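Local coordinates for inositol 2-dehydrogenase (Sinorhizobium meliloti, PDB 4HKT), which catalyses the NAD-dependent oxidation of myo-inositol to scyllo-inosose, the first step of myo-inositol degradation, at residues B[4-18]-B[58-71]. Numbering follows the deposited sequence. Where two conformers were deposited one is given.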
ATOM      1  N   VAL B   4      23.365  29.935 -18.787  1.00 53.65           N
ATOM      2  CA  VAL B   4      22.215  30.299 -19.640  1.00 44.57           C
ATOM      3  C   VAL B   4      21.450  31.445 -18.997  1.00 42.12           C
ATOM      4  O   VAL B   4      20.997  31.345 -17.841  1.00 41.11           O
ATOM      5  CB  VAL B   4      21.275  29.103 -19.866  1.00 43.45           C
ATOM      6  CG1 VAL B   4      20.092  29.485 -20.741  1.00 42.23           C
ATOM      7  CG2 VAL B   4      22.030  27.961 -20.522  1.00 46.06           C
ATOM      8  N   ARG B   5      21.321  32.543 -19.741  1.00 39.73           N
ATOM      9  CA  ARG B   5      20.606  33.715 -19.244  0.50 38.84           C
ATOM     10  C   ARG B   5      19.161  33.683 -19.751  1.00 37.97           C
ATOM     11  O   ARG B   5      18.911  33.669 -20.961  1.00 31.58           O
ATOM     12  CB  ARG B   5      21.317  35.013 -19.658  0.50 40.16           C
ATOM     13  CG  ARG B   5      22.673  35.210 -18.984  0.50 41.04           C
ATOM     14  CD  ARG B   5      23.373  36.514 -19.377  0.50 40.44           C
ATOM     15  NE  ARG B   5      22.827  37.672 -18.674  0.50 41.76           N
ATOM     16  CZ  ARG B   5      23.429  38.299 -17.664  0.50 43.42           C
ATOM     17  NH1 ARG B   5      24.615  37.897 -17.238  0.50 43.72           N
ATOM     18  NH2 ARG B   5      22.846  39.342 -17.090  0.50 42.55           N
ATOM     19  N   PHE B   6      18.223  33.674 -18.805  1.00 35.63           N
ATOM     20  CA  PHE B   6      16.799  33.502 -19.078  1.00 36.16           C
ATOM     21  C   PHE B   6      16.004  34.796 -18.918  1.00 34.74           C
ATOM     22  O   PHE B   6      16.177  35.543 -17.950  1.00 35.25           O
ATOM     23  CB  PHE B   6      16.202  32.476 -18.096  1.00 36.62           C
ATOM     24  CG  PHE B   6      16.514  31.046 -18.429  1.00 36.57           C
ATOM     25  CD1 PHE B   6      15.567  30.236 -19.052  1.00 36.59           C
ATOM     26  CD2 PHE B   6      17.746  30.498 -18.112  1.00 37.25           C
ATOM     27  CE1 PHE B   6      15.859  28.920 -19.361  1.00 35.28           C
ATOM     28  CE2 PHE B   6      18.048  29.183 -18.415  1.00 35.85           C
ATOM     29  CZ  PHE B   6      17.096  28.384 -19.032  1.00 37.35           C
ATOM     30  N   GLY B   7      15.106  35.030 -19.858  1.00 31.81           N
ATOM     31  CA  GLY B   7      14.041  35.991 -19.682  1.00 31.68           C
ATOM     32  C   GLY B   7      12.778  35.195 -19.459  1.00 32.36           C
ATOM     33  O   GLY B   7      12.546  34.221 -20.175  1.00 32.19           O
ATOM     34  N   LEU B   8      11.980  35.602 -18.475  1.00 31.91           N
ATOM     35  CA  LEU B   8      10.681  35.001 -18.191  1.00 34.16           C
ATOM     36  C   LEU B   8       9.599  35.954 -18.662  1.00 34.62           C
ATOM     37  O   LEU B   8       9.627  37.138 -18.325  1.00 34.12           O
ATOM     38  CB  LEU B   8      10.518  34.745 -16.684  1.00 34.16           C
ATOM     39  CG  LEU B   8       9.147  34.289 -16.168  1.00 35.13           C
ATOM     40  CD1 LEU B   8       8.672  33.048 -16.896  1.00 35.32           C
ATOM     41  CD2 LEU B   8       9.183  34.021 -14.668  1.00 37.30           C
ATOM     42  N   LEU B   9       8.647  35.434 -19.435  1.00 32.72           N
ATOM     43  CA  LEU B   9       7.510  36.202 -19.909  1.00 30.37           C
ATOM     44  C   LEU B   9       6.271  35.616 -19.298  1.00 32.38           C
ATOM     45  O   LEU B   9       5.909  34.463 -19.583  1.00 31.28           O
ATOM     46  CB  LEU B   9       7.391  36.150 -21.428  1.00 30.76           C
ATOM     47  CG  LEU B   9       8.680  36.331 -22.219  1.00 29.38           C
ATOM     48  CD1 LEU B   9       8.349  36.369 -23.698  1.00 28.47           C
ATOM     49  CD2 LEU B   9       9.414  37.592 -21.816  1.00 31.21           C
ATOM     50  N   GLY B  10       5.625  36.408 -18.452  1.00 32.55           N
ATOM     51  CA  GLY B  10       4.450  35.973 -17.712  1.00 36.38           C
ATOM     52  C   GLY B  10       4.797  35.675 -16.261  1.00 36.88           C
ATOM     53  O   GLY B  10       5.709  34.890 -15.976  1.00 39.36           O
ATOM     54  N   ALA B  11       4.042  36.275 -15.341  1.00 42.11           N
ATOM     55  CA  ALA B  11       4.335  36.185 -13.907  1.00 41.85           C
ATOM     56  C   ALA B  11       3.187  35.605 -13.071  1.00 42.09           C
ATOM     57  O   ALA B  11       3.147  35.807 -11.861  1.00 43.81           O
ATOM     58  CB  ALA B  11       4.731  37.566 -13.381  1.00 44.25           C
ATOM     59  N   GLY B  12       2.265  34.882 -13.701  1.00 40.00           N
ATOM     60  CA  GLY B  12       1.194  34.192 -12.971  1.00 41.15           C
ATOM     61  C   GLY B  12       1.686  32.935 -12.274  1.00 40.46           C
ATOM     62  O   GLY B  12       2.887  32.775 -12.051  1.00 40.30           O
ATOM     63  N   ARG B  13       0.755  32.043 -11.921  1.00 42.15           N
ATOM     64  CA  ARG B  13       1.087  30.816 -11.195  1.00 43.93           C
ATOM     65  C   ARG B  13       2.152  30.020 -11.936  1.00 43.01           C
ATOM     66  O   ARG B  13       3.154  29.602 -11.359  1.00 46.07           O
ATOM     67  CB  ARG B  13      -0.149  29.908 -11.008  1.00 46.69           C
ATOM     68  CG  ARG B  13      -1.054  30.304  -9.860  1.00 48.96           C
ATOM     69  CD  ARG B  13      -1.908  29.139  -9.371  1.00 49.84           C
ATOM     70  NE  ARG B  13      -2.774  28.592 -10.415  1.00 49.44           N
ATOM     71  CZ  ARG B  13      -3.811  27.780 -10.190  1.00 51.53           C
ATOM     72  NH1 ARG B  13      -4.137  27.400  -8.951  1.00 50.07           N
ATOM     73  NH2 ARG B  13      -4.537  27.348 -11.214  1.00 48.04           N
ATOM     74  N   ILE B  14       1.936  29.829 -13.230  1.00 42.21           N
ATOM     75  CA  ILE B  14       2.816  28.976 -14.002  1.00 43.89           C
ATOM     76  C   ILE B  14       4.173  29.678 -14.106  1.00 41.41           C
ATOM     77  O   ILE B  14       5.202  29.051 -13.939  1.00 34.38           O
ATOM     78  CB  ILE B  14       2.228  28.600 -15.390  1.00 49.40           C
ATOM     79  CG1 ILE B  14       0.888  27.832 -15.255  1.00 53.49           C
ATOM     80  CG2 ILE B  14       3.202  27.681 -16.120  1.00 51.94           C
ATOM     81  CD1 ILE B  14      -0.331  28.633 -14.818  1.00 56.82           C
ATOM     82  N   GLY B  15       4.162  30.988 -14.332  1.00 40.65           N
ATOM     83  CA  GLY B  15       5.395  31.767 -14.350  1.00 39.25           C
ATOM     84  C   GLY B  15       6.218  31.640 -13.082  1.00 42.06           C
ATOM     85  O   GLY B  15       7.455  31.564 -13.136  1.00 44.13           O
ATOM     86  N   LYS B  16       5.546  31.636 -11.934  1.00 43.19           N
ATOM     87  CA  LYS B  16       6.236  31.524 -10.643  1.00 44.58           C
ATOM     88  C   LYS B  16       6.955  30.184 -10.514  1.00 42.24           C
ATOM     89  O   LYS B  16       8.058  30.107  -9.990  1.00 43.70           O
ATOM     90  CB  LYS B  16       5.255  31.696  -9.479  1.00 49.20           C
ATOM     91  CG  LYS B  16       4.694  33.107  -9.311  1.00 53.10           C
ATOM     92  CD  LYS B  16       3.815  33.212  -8.060  1.00 53.79           C
ATOM     93  CE  LYS B  16       3.514  34.652  -7.662  1.00 55.86           C
ATOM     94  NZ  LYS B  16       2.142  35.093  -8.049  1.00 54.77           N
ATOM     95  N   VAL B  17       6.334  29.133 -11.032  1.00 40.97           N
ATOM     96  CA  VAL B  17       6.876  27.793 -10.922  1.00 39.51           C
ATOM     97  C   VAL B  17       8.166  27.681 -11.736  1.00 42.05           C
ATOM     98  O   VAL B  17       9.147  27.065 -11.291  1.00 37.44           O
ATOM     99  CB  VAL B  17       5.841  26.755 -11.397  1.00 41.77           C
ATOM    100  CG1 VAL B  17       6.498  25.436 -11.695  1.00 42.71           C
ATOM    101  CG2 VAL B  17       4.726  26.583 -10.362  1.00 43.91           C
ATOM    102  N   HIS B  18       8.165  28.266 -12.935  1.00 37.99           N
ATOM    103  CA  HIS B  18       9.380  28.312 -13.759  1.00 37.58           C
ATOM    104  C   HIS B  18      10.469  29.227 -13.211  1.00 35.08           C
ATOM    105  O   HIS B  18      11.637  28.926 -13.322  1.00 35.49           O
ATOM    106  CB  HIS B  18       9.042  28.692 -15.194  1.00 37.07           C
ATOM    107  CG  HIS B  18       8.289  27.627 -15.906  1.00 35.89           C
ATOM    108  ND1 HIS B  18       8.852  26.408 -16.210  1.00 36.81           N
ATOM    109  CD2 HIS B  18       7.003  27.566 -16.316  1.00 35.89           C
ATOM    110  CE1 HIS B  18       7.955  25.655 -16.819  1.00 37.96           C
ATOM    111  NE2 HIS B  18       6.821  26.332 -16.886  1.00 37.24           N
ATOM    112  N   ILE B  58      13.367  42.348 -23.801  1.00 32.42           N
ATOM    113  CA  ILE B  58      13.874  40.974 -23.734  1.00 30.37           C
ATOM    114  C   ILE B  58      14.162  40.442 -25.135  1.00 29.69           C
ATOM    115  O   ILE B  58      15.218  39.865 -25.364  1.00 32.24           O
ATOM    116  CB  ILE B  58      12.938  40.068 -22.901  1.00 33.02           C
ATOM    117  CG1 ILE B  58      12.978  40.500 -21.434  1.00 34.42           C
ATOM    118  CG2 ILE B  58      13.345  38.602 -23.016  1.00 34.43           C
ATOM    119  CD1 ILE B  58      11.768  40.076 -20.609  1.00 35.55           C
ATOM    120  N   GLU B  59      13.258  40.677 -26.089  1.00 28.95           N
ATOM    121  CA  GLU B  59      13.522  40.337 -27.503  1.00 29.75           C
ATOM    122  C   GLU B  59      14.849  40.912 -28.045  1.00 31.82           C
ATOM    123  O   GLU B  59      15.642  40.192 -28.683  1.00 28.52           O
ATOM    124  CB  GLU B  59      12.358  40.816 -28.363  1.00 31.53           C
ATOM    125  CG  GLU B  59      12.334  40.366 -29.826  1.00 31.05           C
ATOM    126  CD  GLU B  59      11.132  40.934 -30.566  1.00 33.01           C
ATOM    127  OE1 GLU B  59      10.598  41.975 -30.113  1.00 36.09           O
ATOM    128  OE2 GLU B  59      10.709  40.371 -31.594  1.00 31.00           O
ATOM    129  N   ALA B  60      15.087  42.204 -27.813  1.00 31.43           N
ATOM    130  CA  ALA B  60      16.290  42.870 -28.365  1.00 33.84           C
ATOM    131  C   ALA B  60      17.558  42.604 -27.554  1.00 34.92           C
ATOM    132  O   ALA B  60      18.654  42.775 -28.075  1.00 39.42           O
ATOM    133  CB  ALA B  60      16.062  44.377 -28.478  1.00 36.03           C
ATOM    134  N   ALA B  61      17.412  42.150 -26.306  1.00 35.81           N
ATOM    135  CA  ALA B  61      18.557  42.007 -25.384  1.00 37.14           C
ATOM    136  C   ALA B  61      19.638  41.032 -25.797  1.00 38.32           C
ATOM    137  O   ALA B  61      19.386  39.852 -26.027  1.00 40.98           O
ATOM    138  CB  ALA B  61      18.075  41.660 -23.986  1.00 36.84           C
ATOM    139  N   ALA B  62      20.868  41.529 -25.833  1.00 41.17           N
ATOM    140  CA  ALA B  62      22.054  40.701 -26.023  1.00 42.02           C
ATOM    141  C   ALA B  62      22.342  39.805 -24.814  1.00 40.12           C
ATOM    142  O   ALA B  62      22.945  38.744 -24.948  1.00 42.72           O
ATOM    143  CB  ALA B  62      23.264  41.592 -26.305  1.00 46.65           C
ATOM    144  N   ASP B  63      21.905  40.227 -23.634  1.00 41.51           N
ATOM    145  CA  ASP B  63      22.142  39.458 -22.418  1.00 41.22           C
ATOM    146  C   ASP B  63      21.002  38.466 -22.064  1.00 41.18           C
ATOM    147  O   ASP B  63      20.784  38.154 -20.885  1.00 39.62           O
ATOM    148  CB  ASP B  63      22.399  40.410 -21.260  1.00 41.28           C
ATOM    149  CG  ASP B  63      21.169  41.128 -20.818  1.00 45.24           C
ATOM    150  OD1 ASP B  63      20.254  41.353 -21.656  1.00 46.01           O
ATOM    151  OD2 ASP B  63      21.115  41.479 -19.618  1.00 46.17           O
ATOM    152  N   ILE B  64      20.275  37.989 -23.079  1.00 39.16           N
ATOM    153  CA  ILE B  64      19.291  36.928 -22.906  1.00 35.49           C
ATOM    154  C   ILE B  64      19.608  35.816 -23.921  1.00 31.33           C
ATOM    155  O   ILE B  64      19.727  36.080 -25.114  1.00 33.52           O
ATOM    156  CB  ILE B  64      17.861  37.453 -23.104  1.00 35.43           C
ATOM    157  CG1 ILE B  64      17.512  38.529 -22.076  1.00 35.59           C
ATOM    158  CG2 ILE B  64      16.859  36.315 -23.025  1.00 35.68           C
ATOM    159  CD1 ILE B  64      17.429  38.065 -20.634  1.00 36.23           C
ATOM    160  N   ASP B  65      19.775  34.591 -23.426  1.00 29.74           N
ATOM    161  CA  ASP B  65      20.030  33.411 -24.259  1.00 30.79           C
ATOM    162  C   ASP B  65      18.731  32.629 -24.584  1.00 28.15           C
ATOM    163  O   ASP B  65      18.630  31.968 -25.603  1.00 29.03           O
ATOM    164  CB  ASP B  65      20.990  32.465 -23.530  1.00 34.06           C
ATOM    165  CG  ASP B  65      22.319  33.154 -23.112  1.00 39.15           C
ATOM    166  OD1 ASP B  65      22.984  33.741 -23.991  1.00 41.97           O
ATOM    167  OD2 ASP B  65      22.698  33.073 -21.920  1.00 38.48           O
ATOM    168  N   ALA B  66      17.765  32.698 -23.687  1.00 27.26           N
ATOM    169  CA  ALA B  66      16.651  31.798 -23.709  1.00 28.56           C
ATOM    170  C   ALA B  66      15.482  32.492 -23.052  1.00 26.91           C
ATOM    171  O   ALA B  66      15.689  33.284 -22.116  1.00 26.53           O
ATOM    172  CB  ALA B  66      17.003  30.531 -22.951  1.00 29.73           C
ATOM    173  N   VAL B  67      14.270  32.183 -23.532  1.00 26.51           N
ATOM    174  CA  VAL B  67      13.038  32.668 -22.921  1.00 28.15           C
ATOM    175  C   VAL B  67      12.125  31.541 -22.484  1.00 28.06           C
ATOM    176  O   VAL B  67      12.105  30.475 -23.092  1.00 28.93           O
ATOM    177  CB  VAL B  67      12.208  33.613 -23.838  1.00 28.67           C
ATOM    178  CG1 VAL B  67      12.940  34.921 -24.008  1.00 32.64           C
ATOM    179  CG2 VAL B  67      11.917  32.994 -25.192  1.00 26.66           C
ATOM    180  N   VAL B  68      11.384  31.815 -21.416  1.00 28.25           N
ATOM    181  CA  VAL B  68      10.335  30.951 -20.920  1.00 27.59           C
ATOM    182  C   VAL B  68       9.046  31.731 -21.116  1.00 25.19           C
ATOM    183  O   VAL B  68       8.875  32.814 -20.546  1.00 25.20           O
ATOM    184  CB  VAL B  68      10.559  30.618 -19.438  1.00 28.35           C
ATOM    185  CG1 VAL B  68       9.352  29.918 -18.860  1.00 29.59           C
ATOM    186  CG2 VAL B  68      11.810  29.750 -19.279  1.00 29.15           C
ATOM    187  N   ILE B  69       8.150  31.191 -21.934  1.00 23.99           N
ATOM    188  CA  ILE B  69       6.898  31.876 -22.256  1.00 23.25           C
ATOM    189  C   ILE B  69       5.758  31.247 -21.438  1.00 26.19           C
ATOM    190  O   ILE B  69       5.358  30.075 -21.665  1.00 21.59           O
ATOM    191  CB  ILE B  69       6.574  31.824 -23.757  1.00 22.79           C
ATOM    192  CG1 ILE B  69       7.726  32.379 -24.591  1.00 23.95           C
ATOM    193  CG2 ILE B  69       5.258  32.541 -24.034  1.00 22.81           C
ATOM    194  CD1 ILE B  69       7.635  32.071 -26.079  1.00 23.16           C
ATOM    195  N   CYS B  70       5.275  32.049 -20.485  1.00 26.99           N
ATOM    196  CA  CYS B  70       4.205  31.712 -19.562  1.00 28.36           C
ATOM    197  C   CYS B  70       3.082  32.754 -19.652  1.00 26.67           C
ATOM    198  O   CYS B  70       2.344  32.923 -18.712  1.00 25.75           O
ATOM    199  CB  CYS B  70       4.749  31.693 -18.124  1.00 30.40           C
ATOM    200  SG  CYS B  70       6.078  30.486 -17.938  1.00 37.93           S
ATOM    201  N   THR B  71       2.981  33.453 -20.769  1.00 25.91           N
ATOM    202  CA  THR B  71       1.932  34.446 -20.970  1.00 27.01           C
ATOM    203  C   THR B  71       0.632  33.746 -21.373  1.00 27.14           C
ATOM    204  O   THR B  71       0.602  32.534 -21.550  1.00 28.75           O
ATOM    205  CB  THR B  71       2.359  35.445 -22.063  1.00 27.63           C
ATOM    206  OG1 THR B  71       2.874  34.711 -23.173  1.00 26.99           O
ATOM    207  CG2 THR B  71       3.426  36.407 -21.544  1.00 28.03           C
TER
HETATM  208  O   HOH W   1       2.321  33.112 -15.700  1.00 40.01           O
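Asp-65 grips both polar atoms of the Arg-5 backbone where strands 4-9 and 66-69 begin to pair. Its CG stands beside its own backbone N (chi1 -56°), which brings OD2, through the anti lone pair, to 2.6 Å from Arg-5 N, while Asp-65 N and Ala-66 N both donate to Arg-5 O. With an alanine here the carboxylate is gone, and Arg-5 N would probably lose the acceptor that OD2 provides at the start of the pairing. In the conformer described, one of two deposited, the Arg-5 chain bends at chi3 (78°), bringing NE 3.0 Å from Asp-63 O; NH2 makes only a long salt bridge to Asp-63 OD2, which also pairs with Arg-53. Parallel pairing continues through Gly-7 and Leu-9 to Cys-70 N. On the side of the sheet bearing Phe-6 and Val-68, Ala-66 CB lies over a face of the Phe-6 ring, offset toward its rim, and Val-68 CG2 meets the ring edge (3.8 Å from CD1). Val-68 CG1 reaches Leu-8 CD1 and His-18 CB, and Cys-70 SG lies obliquely to the His-18 ring, 3.5 Å from CD2. On the other face the Leu-9 and Ile-58 side chains run antiparallel past each other, Leu-9 CD2 3.6 Å from Ile-58 CD1. A water joins Cys-70 O to Gly-15 N in helix 13-24 and, weakly, to Gly-12 N just before it; with Gly-10, these glycines are consistent with the GxGxxG dinucleotide-binding motif of Rossmann folds. The strands lie between 28-34 and 89-93; helix 281-297 packs on the Phe-6 and His-18 face, and Phe-83 of helix 76-85 covers Leu-9, Ile-58 and Val-67.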